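Long-range contact in HMG-CoA Lyase (Bacillus subtilis subsp. subtilis, PDB 1YDO), which is of unstated function but belongs to the HMGL-like family and folds as a TIM barrel: residues Pro22-Thr27 with Ala58-Ile63. Sequence-based numbering, arbitrary orientation.
Sequences PVWIAT and ALRDAI
Arg60 lays its guanidinium flat on the indole of Trp24. The two planes are 11° apart and their centres are 4.1 Å apart, so this is a stack with an off-centre cation-pi component. Arg60 NH2 does most of the touching, 3.4 Å from Trp24 CE2 and displaced toward the rim of the ring. With Trp24 CG anti to the backbone N (chi1 -175°), the end of the side chain comes nearer to 58-63. Ala26 CA lies over the opposite face of the Trp24 ring, also offset toward the rim. Both stacked residues are exposed, and this is the solvent side of the contact.

The tighter, inner part is built on buried Asp61. Its CB points toward 22-27, and its carboxylate sits against the start of helix 27-38. Asp61 OD1 lies 3.2 Å from Thr27 OG1. OD1 also forms a salt bridge with Lys30 of that helix. The Lys30 NZ is hydrogen-bonded to the carbonyl oxygens of Ile25 and Ala58 as well, so one ammonium ties the two segments together. A water accepts from Ile25 N at 3.1 Å and donates weakly to Ala58 O. The arrangement joins the loops leading into two successive helices, 27-38 and 62-68, of a TIM barrel.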
ATOM      1  N   PRO A  22     -10.378 -18.893   7.041  1.00 50.27           N
ATOM      2  CA  PRO A  22     -10.774 -19.935   7.990  1.00 49.77           C
ATOM      3  C   PRO A  22     -12.249 -19.852   8.354  1.00 50.04           C
ATOM      4  O   PRO A  22     -12.633 -20.011   9.514  1.00 51.18           O
ATOM      5  CB  PRO A  22      -9.850 -19.683   9.174  1.00 48.98           C
ATOM      6  CG  PRO A  22      -9.660 -18.205   9.132  1.00 49.23           C
ATOM      7  CD  PRO A  22      -9.455 -17.932   7.669  1.00 49.30           C
ATOM      8  N   VAL A  23     -13.077 -19.597   7.353  1.00 50.47           N
ATOM      9  CA  VAL A  23     -14.507 -19.501   7.581  1.00 52.05           C
ATOM     10  C   VAL A  23     -15.259 -20.037   6.387  1.00 51.45           C
ATOM     11  O   VAL A  23     -14.896 -19.762   5.249  1.00 50.90           O
ATOM     12  CB  VAL A  23     -14.939 -18.058   7.803  1.00 54.05           C
ATOM     13  CG1 VAL A  23     -16.448 -18.012   8.034  1.00 55.56           C
ATOM     14  CG2 VAL A  23     -14.179 -17.461   8.992  1.00 56.71           C
ATOM     15  N   TRP A  24     -16.316 -20.798   6.635  1.00 51.95           N
ATOM     16  CA  TRP A  24     -17.069 -21.339   5.521  1.00 52.86           C
ATOM     17  C   TRP A  24     -18.235 -20.439   5.126  1.00 51.60           C
ATOM     18  O   TRP A  24     -19.088 -20.100   5.944  1.00 51.96           O
ATOM     19  CB  TRP A  24     -17.580 -22.746   5.841  1.00 54.41           C
ATOM     20  CG  TRP A  24     -18.257 -23.404   4.661  1.00 56.84           C
ATOM     21  CD1 TRP A  24     -17.665 -23.879   3.521  1.00 57.69           C
ATOM     22  CD2 TRP A  24     -19.667 -23.611   4.494  1.00 58.09           C
ATOM     23  NE1 TRP A  24     -18.626 -24.366   2.653  1.00 58.55           N
ATOM     24  CE2 TRP A  24     -19.859 -24.208   3.225  1.00 58.83           C
ATOM     25  CE3 TRP A  24     -20.786 -23.340   5.293  1.00 59.60           C
ATOM     26  CZ2 TRP A  24     -21.124 -24.545   2.740  1.00 60.08           C
ATOM     27  CZ3 TRP A  24     -22.048 -23.676   4.811  1.00 60.93           C
ATOM     28  CH2 TRP A  24     -22.205 -24.269   3.541  1.00 61.71           C
ATOM     29  N   ILE A  25     -18.247 -20.039   3.862  1.00 49.42           N
ATOM     30  CA  ILE A  25     -19.310 -19.206   3.342  1.00 47.83           C
ATOM     31  C   ILE A  25     -20.350 -20.124   2.728  1.00 47.09           C
ATOM     32  O   ILE A  25     -20.036 -20.941   1.863  1.00 45.71           O
ATOM     33  CB  ILE A  25     -18.798 -18.255   2.247  1.00 48.05           C
ATOM     34  CG1 ILE A  25     -17.766 -17.297   2.838  1.00 46.77           C
ATOM     35  CG2 ILE A  25     -19.978 -17.511   1.607  1.00 45.91           C
ATOM     36  CD1 ILE A  25     -18.331 -16.393   3.908  1.00 45.60           C
ATOM     37  N   ALA A  26     -21.588 -19.988   3.178  1.00 46.54           N
ATOM     38  CA  ALA A  26     -22.656 -20.819   2.659  1.00 45.78           C
ATOM     39  C   ALA A  26     -22.575 -20.853   1.146  1.00 45.07           C
ATOM     40  O   ALA A  26     -22.375 -19.824   0.501  1.00 43.26           O
ATOM     41  CB  ALA A  26     -23.991 -20.276   3.094  1.00 46.65           C
ATOM     42  N   THR A  27     -22.735 -22.051   0.596  1.00 44.83           N
ATOM     43  CA  THR A  27     -22.687 -22.264  -0.833  1.00 45.26           C
ATOM     44  C   THR A  27     -23.562 -21.240  -1.546  1.00 46.31           C
ATOM     45  O   THR A  27     -23.159 -20.685  -2.566  1.00 48.13           O
ATOM     46  CB  THR A  27     -23.131 -23.703  -1.167  1.00 45.68           C
ATOM     47  OG1 THR A  27     -23.159 -23.897  -2.587  1.00 43.26           O
ATOM     48  CG2 THR A  27     -24.509 -23.982  -0.571  1.00 48.17           C
ATOM     49  N   ALA A  58     -13.086 -25.400   2.078  1.00 54.00           N
ATOM     50  CA  ALA A  58     -13.793 -24.123   2.005  1.00 54.88           C
ATOM     51  C   ALA A  58     -14.458 -23.943   0.643  1.00 55.36           C
ATOM     52  O   ALA A  58     -15.355 -23.116   0.473  1.00 55.64           O
ATOM     53  CB  ALA A  58     -12.826 -22.976   2.267  1.00 55.59           C
ATOM     54  N   LEU A  59     -14.017 -24.726  -0.325  1.00 56.26           N
ATOM     55  CA  LEU A  59     -14.580 -24.630  -1.654  1.00 57.17           C
ATOM     56  C   LEU A  59     -15.029 -25.998  -2.156  1.00 57.15           C
ATOM     57  O   LEU A  59     -14.833 -26.338  -3.318  1.00 57.55           O
ATOM     58  CB  LEU A  59     -13.545 -24.016  -2.601  1.00 56.92           C
ATOM     59  CG  LEU A  59     -13.169 -22.543  -2.369  1.00 56.32           C
ATOM     60  CD1 LEU A  59     -12.021 -22.154  -3.303  1.00 57.12           C
ATOM     61  CD2 LEU A  59     -14.383 -21.651  -2.622  1.00 55.25           C
ATOM     62  N   ARG A  60     -15.636 -26.784  -1.273  1.00 57.61           N
ATOM     63  CA  ARG A  60     -16.107 -28.106  -1.661  1.00 58.36           C
ATOM     64  C   ARG A  60     -17.317 -28.025  -2.576  1.00 58.56           C
ATOM     65  O   ARG A  60     -17.678 -29.004  -3.230  1.00 58.99           O
ATOM     66  CB  ARG A  60     -16.439 -28.941  -0.423  1.00 58.32           C
ATOM     67  CG  ARG A  60     -17.220 -28.214   0.649  1.00 59.19           C
ATOM     68  CD  ARG A  60     -17.213 -29.024   1.943  1.00 60.45           C
ATOM     69  NE  ARG A  60     -17.687 -28.267   3.114  1.00 63.57           N
ATOM     70  CZ  ARG A  60     -18.966 -27.994   3.396  1.00 62.81           C
ATOM     71  NH1 ARG A  60     -19.937 -28.413   2.592  1.00 61.01           N
ATOM     72  NH2 ARG A  60     -19.273 -27.300   4.490  1.00 61.91           N
ATOM     73  N   ASP A  61     -17.926 -26.843  -2.634  1.00 58.25           N
ATOM     74  CA  ASP A  61     -19.107 -26.633  -3.463  1.00 57.35           C
ATOM     75  C   ASP A  61     -18.778 -26.072  -4.831  1.00 56.26           C
ATOM     76  O   ASP A  61     -19.600 -25.397  -5.446  1.00 55.67           O
ATOM     77  CB  ASP A  61     -20.100 -25.707  -2.742  1.00 58.20           C
ATOM     78  CG  ASP A  61     -19.469 -24.399  -2.282  1.00 57.54           C
ATOM     79  OD1 ASP A  61     -20.141 -23.671  -1.521  1.00 55.30           O
ATOM     80  OD2 ASP A  61     -18.320 -24.103  -2.681  1.00 58.43           O
ATOM     81  N   ALA A  62     -17.581 -26.375  -5.316  1.00 55.54           N
ATOM     82  CA  ALA A  62     -17.153 -25.872  -6.615  1.00 56.41           C
ATOM     83  C   ALA A  62     -18.162 -26.146  -7.731  1.00 56.44           C
ATOM     84  O   ALA A  62     -18.655 -25.217  -8.372  1.00 56.82           O
ATOM     85  CB  ALA A  62     -15.795 -26.468  -6.987  1.00 56.08           C
ATOM     86  N   ILE A  63     -18.455 -27.422  -7.971  1.00 56.29           N
ATOM     87  CA  ILE A  63     -19.386 -27.800  -9.025  1.00 55.85           C
ATOM     88  C   ILE A  63     -20.769 -27.166  -8.850  1.00 55.11           C
ATOM     89  O   ILE A  63     -21.435 -26.831  -9.830  1.00 54.13           O
ATOM     90  CB  ILE A  63     -19.532 -29.336  -9.116  1.00 56.09           C
ATOM     91  CG1 ILE A  63     -19.581 -29.957  -7.714  1.00 56.99           C
ATOM     92  CG2 ILE A  63     -18.399 -29.912  -9.939  1.00 56.38           C
ATOM     93  CD1 ILE A  63     -18.249 -29.964  -6.960  1.00 56.24           C
TER
HETATM   94  O   HOH W   1     -16.000 -20.037   1.673  1.00 44.65           O